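PDB 6HBE: copper-containing nitrite reductase from Thermus scotoductus, which probably reduces nitrite to nitric oxide with electrons from a cytochrome c, working as a copper-containing homotrimer. Local coordinates for residues 371-376 and 414-419; 390-395 and 424-429. All coordinates share one frame; numbering follows the deposited sequence.

Contact 1 (371-376 and 414-419); sequences VEFVNE and YRITFT
At the edge of one sheet of the C-terminal cupredoxin domain, strand 370-375 pairs antiparallel with strand 413-417, outermost within this chain, and the pair Glu372 and Arg415 marks the middle of the match. Four backbone hydrogen bonds frame it: Val371 and Ile416 exchange two, Phe373 and Tyr414 two more, with Phe373 N to Tyr414 O at 2.9 Å. Between them Glu372 and Arg415 form a non-hydrogen-bonded pair, their CA atoms 4.4 Å apart, which sets their long side chains next to each other on one face. Arg415 grips side-on with NE and NH2, both on the single oxygen OE2 of Glu372; NE to OE2 is the shorter at 2.9 Å and NH2 to OE2 the longer at 3.3 Å. The oxygen lies in the guanidinium plane, yet both nitrogens approach it from above the same face of the carboxylate; the two planes are 44° apart. Glu372 CG, anti to the backbone N (chi1 179°), starts an extended arm that carries the acid to this meeting. OE1 forms a salt bridge with Arg413 and a hydrogen bond with His321 of a neighbouring subunit, so the acid, probably ionised, links this strand, next to the edge, to the second subunit. The face of Val371, Phe373 and Ile416 is largely apolar. Phe373 CE2 packs on Ile416 CD1 at 4.2 Å, while Val371 CG2 meets the edge of the Phe418 ring at CE2, 3.9 Å away; branched and aromatic residues suit this face, which turns to the second sheet of the cupredoxin beta-sandwich.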
loop_
_atom_site.group_PDB
_atom_site.type_symbol
_atom_site.label_atom_id
_atom_site.label_comp_id
_atom_site.label_asym_id
_atom_site.label_seq_id
_atom_site.Cartn_x
_atom_site.Cartn_y
_atom_site.Cartn_z
ATOM N N VAL C 371 -0.546 32.614 1.070
ATOM C CA VAL C 371 -0.365 31.246 1.556
ATOM C C VAL C 371 -1.586 30.868 2.380
ATOM O O VAL C 371 -2.041 31.664 3.212
ATOM C CB VAL C 371 0.890 31.162 2.464
ATOM C CG1 VAL C 371 1.020 29.807 3.173
ATOM C CG2 VAL C 371 2.124 31.457 1.643
ATOM N N GLU C 372 -2.093 29.647 2.190
ATOM C CA GLU C 372 -3.114 29.101 3.075
ATOM C C GLU C 372 -2.547 27.888 3.804
ATOM O O GLU C 372 -2.247 26.870 3.158
ATOM C CB GLU C 372 -4.367 28.693 2.279
ATOM C CG GLU C 372 -5.495 28.084 3.125
ATOM C CD GLU C 372 -6.766 27.798 2.338
ATOM O OE1 GLU C 372 -6.865 26.714 1.700
ATOM O OE2 GLU C 372 -7.684 28.654 2.351
ATOM N N PHE C 373 -2.411 28.000 5.127
ATOM C CA PHE C 373 -2.160 26.848 6.001
ATOM C C PHE C 373 -3.461 26.040 6.164
ATOM O O PHE C 373 -4.550 26.620 6.412
ATOM C CB PHE C 373 -1.660 27.273 7.392
ATOM C CG PHE C 373 -0.217 27.694 7.425
ATOM C CD1 PHE C 373 0.793 26.758 7.596
ATOM C CD2 PHE C 373 0.143 29.036 7.269
ATOM C CE1 PHE C 373 2.135 27.138 7.623
ATOM C CE2 PHE C 373 1.486 29.420 7.291
ATOM C CZ PHE C 373 2.489 28.481 7.467
ATOM N N VAL C 374 -3.374 24.715 5.996
ATOM C CA VAL C 374 -4.538 23.831 6.265
ATOM C C VAL C 374 -4.085 22.660 7.127
ATOM O O VAL C 374 -3.038 22.084 6.866
ATOM C CB VAL C 374 -5.224 23.350 4.941
ATOM C CG1 VAL C 374 -4.268 22.564 4.039
ATOM C CG2 VAL C 374 -6.456 22.502 5.244
ATOM N N ASN C 375 -4.853 22.313 8.158
ATOM C CA ASN C 375 -4.508 21.186 9.000
ATOM C C ASN C 375 -5.151 19.902 8.463
ATOM O O ASN C 375 -6.360 19.726 8.568
ATOM C CB ASN C 375 -4.881 21.407 10.475
ATOM C CG ASN C 375 -4.260 20.361 11.401
ATOM O OD1 ASN C 375 -3.544 19.449 10.951
ATOM N ND2 ASN C 375 -4.537 20.464 12.683
ATOM N N GLU C 376 -4.318 19.016 7.917
ATOM C CA GLU C 376 -4.779 17.702 7.422
ATOM C C GLU C 376 -4.742 16.615 8.512
ATOM O O GLU C 376 -5.370 15.562 8.342
ATOM C CB GLU C 376 -3.972 17.253 6.191
ATOM C CG GLU C 376 -4.296 17.963 4.881
ATOM C CD GLU C 376 -5.770 17.851 4.415
ATOM O OE1 GLU C 376 -6.568 16.978 4.866
ATOM O OE2 GLU C 376 -6.173 18.660 3.549
ATOM N N TYR C 414 -5.975 28.906 7.545
ATOM C CA TYR C 414 -5.573 30.298 7.861
ATOM C C TYR C 414 -4.723 30.872 6.739
ATOM O O TYR C 414 -3.723 30.260 6.359
ATOM C CB TYR C 414 -4.829 30.371 9.197
ATOM C CG TYR C 414 -4.529 31.794 9.663
ATOM C CD1 TYR C 414 -5.537 32.606 10.189
ATOM C CD2 TYR C 414 -3.238 32.308 9.586
ATOM C CE1 TYR C 414 -5.256 33.904 10.611
ATOM C CE2 TYR C 414 -2.943 33.591 10.009
ATOM C CZ TYR C 414 -3.954 34.380 10.513
ATOM O OH TYR C 414 -3.638 35.645 10.920
ATOM N N ARG C 415 -5.119 32.057 6.239
ATOM C CA ARG C 415 -4.449 32.735 5.132
ATOM C C ARG C 415 -3.573 33.935 5.567
ATOM O O ARG C 415 -3.911 34.684 6.508
ATOM C CB ARG C 415 -5.476 33.198 4.105
ATOM C CG ARG C 415 -6.042 32.069 3.270
ATOM C CD ARG C 415 -6.990 32.529 2.187
ATOM N NE ARG C 415 -7.585 31.383 1.475
ATOM C CZ ARG C 415 -8.298 31.466 0.349
ATOM N NH1 ARG C 415 -8.522 32.647 -0.235
ATOM N NH2 ARG C 415 -8.798 30.359 -0.206
ATOM N N ILE C 416 -2.438 34.067 4.888
ATOM C CA ILE C 416 -1.474 35.156 5.082
ATOM C C ILE C 416 -1.015 35.625 3.710
ATOM O O ILE C 416 -0.605 34.815 2.884
ATOM C CB ILE C 416 -0.225 34.687 5.860
ATOM C CG1 ILE C 416 -0.604 34.228 7.259
ATOM C CG2 ILE C 416 0.823 35.793 5.925
ATOM C CD1 ILE C 416 0.499 33.434 7.940
ATOM N N THR C 417 -1.080 36.933 3.467
ATOM C CA THR C 417 -0.582 37.517 2.218
ATOM C C THR C 417 0.752 38.209 2.504
ATOM O O THR C 417 0.819 39.055 3.414
ATOM C CB THR C 417 -1.593 38.532 1.665
ATOM O OG1 THR C 417 -2.865 37.891 1.505
ATOM C CG2 THR C 417 -1.139 39.101 0.311
ATOM N N PHE C 418 1.792 37.843 1.747
ATOM C CA PHE C 418 3.147 38.383 1.902
ATOM C C PHE C 418 3.392 39.472 0.828
ATOM O O PHE C 418 3.272 39.205 -0.365
ATOM C CB PHE C 418 4.209 37.254 1.804
ATOM C CG PHE C 418 4.184 36.297 2.966
ATOM C CD1 PHE C 418 4.887 36.574 4.127
ATOM C CD2 PHE C 418 3.455 35.117 2.896
ATOM C CE1 PHE C 418 4.858 35.702 5.207
ATOM C CE2 PHE C 418 3.412 34.245 3.972
ATOM C CZ PHE C 418 4.123 34.528 5.126
ATOM N N THR C 419 3.692 40.698 1.265
ATOM C CA THR C 419 3.866 41.868 0.346
ATOM C C THR C 419 5.313 42.363 0.150
ATOM O O THR C 419 5.581 43.166 -0.760
ATOM C CB THR C 419 3.044 43.085 0.850
ATOM O OG1 THR C 419 3.536 43.496 2.134
ATOM C CG2 THR C 419 1.539 42.734 0.941
#

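Contact 2 (390-395 and 424-429); sequences HDAVVI and YVYICS. With CU (copper (II) ion), chain L.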
loop_
_atom_site.group_PDB
_atom_site.type_symbol
_atom_site.label_atom_id
_atom_site.label_comp_id
_atom_site.label_asym_id
_atom_site.label_seq_id
_atom_site.Cartn_x
_atom_site.Cartn_y
_atom_site.Cartn_z
ATOM N N HIS C 390 -2.471 22.000 15.394
ATOM C CA HIS C 390 -1.208 22.674 15.090
ATOM C C HIS C 390 -1.407 24.168 14.897
ATOM O O HIS C 390 -2.505 24.621 14.514
ATOM C CB HIS C 390 -0.576 22.159 13.787
ATOM C CG HIS C 390 -0.341 20.692 13.784
ATOM N ND1 HIS C 390 0.575 20.099 14.620
ATOM C CD2 HIS C 390 -0.936 19.692 13.093
ATOM C CE1 HIS C 390 0.553 18.789 14.428
ATOM N NE2 HIS C 390 -0.352 18.515 13.504
ATOM N N ASP C 391 -0.310 24.909 15.103
ATOM C CA ASP C 391 -0.200 26.295 14.659
ATOM C C ASP C 391 1.120 26.458 13.934
ATOM O O ASP C 391 1.902 25.486 13.780
ATOM C CB ASP C 391 -0.394 27.291 15.845
ATOM C CG ASP C 391 0.719 27.217 16.926
ATOM O OD1 ASP C 391 1.843 26.726 16.672
ATOM O OD2 ASP C 391 0.475 27.714 18.057
ATOM N N ALA C 392 1.376 27.675 13.454
ATOM C CA ALA C 392 2.668 28.018 12.885
ATOM C C ALA C 392 3.097 29.371 13.494
ATOM O O ALA C 392 2.341 30.334 13.377
ATOM C CB ALA C 392 2.567 28.128 11.373
ATOM N N VAL C 393 4.281 29.414 14.124
ATOM C CA VAL C 393 4.817 30.613 14.844
ATOM C C VAL C 393 6.278 30.870 14.415
ATOM O O VAL C 393 7.150 29.996 14.547
ATOM C CB VAL C 393 4.721 30.459 16.396
ATOM C CG1 VAL C 393 3.336 30.007 16.831
ATOM C CG2 VAL C 393 5.738 29.471 16.965
ATOM N N VAL C 394 6.558 32.049 13.861
ATOM C CA VAL C 394 7.922 32.365 13.436
ATOM C C VAL C 394 8.844 32.485 14.658
ATOM O O VAL C 394 8.477 33.128 15.662
ATOM C CB VAL C 394 7.972 33.643 12.594
ATOM C CG1 VAL C 394 9.413 34.056 12.294
ATOM C CG2 VAL C 394 7.229 33.438 11.298
ATOM N N ILE C 395 10.015 31.851 14.578
ATOM C CA ILE C 395 11.032 31.946 15.639
ATOM C C ILE C 395 12.420 32.436 15.167
ATOM O O ILE C 395 13.335 32.538 15.989
ATOM C CB ILE C 395 11.171 30.621 16.424
ATOM C CG1 ILE C 395 11.535 29.448 15.500
ATOM C CG2 ILE C 395 9.881 30.338 17.179
ATOM C CD1 ILE C 395 12.536 28.482 16.099
ATOM N N TYR C 424 11.831 33.441 6.802
ATOM C CA TYR C 424 11.286 33.110 8.119
ATOM C C TYR C 424 11.413 31.611 8.377
ATOM O O TYR C 424 11.060 30.814 7.500
ATOM C CB TYR C 424 9.803 33.500 8.185
ATOM C CG TYR C 424 9.532 34.908 7.694
ATOM C CD1 TYR C 424 9.673 36.002 8.559
ATOM C CD2 TYR C 424 9.177 35.154 6.369
ATOM C CE1 TYR C 424 9.452 37.301 8.111
ATOM C CE2 TYR C 424 8.953 36.449 5.907
ATOM C CZ TYR C 424 9.098 37.521 6.788
ATOM O OH TYR C 424 8.891 38.815 6.356
ATOM N N VAL C 425 11.900 31.237 9.560
ATOM C CA VAL C 425 11.824 29.864 10.040
ATOM C C VAL C 425 10.696 29.846 11.052
ATOM O O VAL C 425 10.672 30.702 11.942
ATOM C CB VAL C 425 13.138 29.391 10.708
ATOM C CG1 VAL C 425 13.068 27.916 11.086
ATOM C CG2 VAL C 425 14.324 29.664 9.801
ATOM N N TYR C 426 9.762 28.897 10.919
ATOM C CA TYR C 426 8.629 28.778 11.838
ATOM C C TYR C 426 8.541 27.368 12.423
ATOM O O TYR C 426 9.058 26.405 11.837
ATOM C CB TYR C 426 7.304 29.208 11.170
ATOM C CG TYR C 426 6.874 28.351 9.987
ATOM C CD1 TYR C 426 7.370 28.585 8.703
ATOM C CD2 TYR C 426 5.971 27.300 10.154
ATOM C CE1 TYR C 426 6.990 27.790 7.622
ATOM C CE2 TYR C 426 5.593 26.492 9.068
ATOM C CZ TYR C 426 6.102 26.723 7.813
ATOM O OH TYR C 426 5.718 25.944 6.713
ATOM N N ILE C 427 7.927 27.275 13.598
ATOM C CA ILE C 427 7.629 26.000 14.263
ATOM C C ILE C 427 6.161 25.920 14.613
ATOM O O ILE C 427 5.420 26.896 14.487
ATOM C CB ILE C 427 8.492 25.759 15.555
ATOM C CG1 ILE C 427 8.208 26.805 16.649
ATOM C CG2 ILE C 427 9.974 25.747 15.218
ATOM C CD1 ILE C 427 8.951 26.572 17.949
ATOM N N CYS C 428 5.740 24.753 15.090
ATOM C CA CYS C 428 4.495 24.641 15.837
ATOM C C CYS C 428 4.773 24.791 17.331
ATOM O O CYS C 428 5.672 24.135 17.875
ATOM C CB CYS C 428 3.841 23.301 15.546
ATOM S SG CYS C 428 2.376 22.986 16.506
ATOM N N SER C 429 3.998 25.635 18.018
ATOM C CA SER C 429 4.238 25.873 19.453
ATOM C C SER C 429 3.808 24.676 20.302
ATOM O O SER C 429 4.368 24.454 21.373
ATOM C CB SER C 429 3.537 27.170 19.932
ATOM O OG SER C 429 2.131 27.064 19.900
HETATM CU CU CU L . 1.842 20.818 16.064
#
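Cys428 SG and His390 ND1 meet at a copper ion, at 2.3 Å and 2.0 Å, and with His431 and Met434 make a type 1 copper site, as in plastocyanin and azurin. The sulfur lies in the plane of the imidazole, at its edge, and accepts a hydrogen bond from Asp391 N, 3.6 Å from SG, a usual length for sulfur, and nearly straight at 168°, which would tend to stabilise a thiolate. The far side of His390 is held too, NE2 bonding to Asp377. Asp391 grips the residue after the copper-binding cysteine with both oxygens: OD1 takes Ser429 N at 2.8 Å and OD2 takes Ser429 OG at 2.6 Å, each on its syn side. A short acid with CG between its backbone N and carbonyl carbon (chi1 66°) and a small hydroxyl residue suit this pair of bonds. Beyond, 393-395 pairs antiparallel with 424-427: Val393 and Ile427 exchange two backbone hydrogen bonds, Ile395 N bonds to Val425 O, and Val394 and Tyr426 form the non-hydrogen-bonded pair. Ala392 and Tyr426 are buried, CB of the small alanine 3.7 Å from ring atom CD2; Val393 and Ile427 are partly exposed, though CG2 and CG1 still touch closely, and Ile395 is exposed. Strand 393-398 is outermost in its sheet within this chain, with strand 422-427 between it and strand 435-443; Tyr426 reaches inward to Val351 of strand 349-353.

Contacts 1 and 2 lie in the same plastocyanin/azurin-like domain, their centres 12 Å apart, but in different sheets of its sandwich: strands 370-375 and 413-417 are neighbours in one, 393-398 and 422-427 in the other, with 413-417 and 393-398 at the edges within this chain. Along the chain the segments alternate, 371-376, 390-395, 414-419, 424-429, so the polypeptide crosses between the sheets three times. The two contacts touch through the core, where Phe373 CE1 lies 3.8 Å from Tyr426 CE2 and also packs on Ala392, while Phe418 approaches Tyr424. Asn375 borders His390. Packing between the sheets thus joins the strand pair that meets a neighbouring subunit to the copper-binding end of the domain.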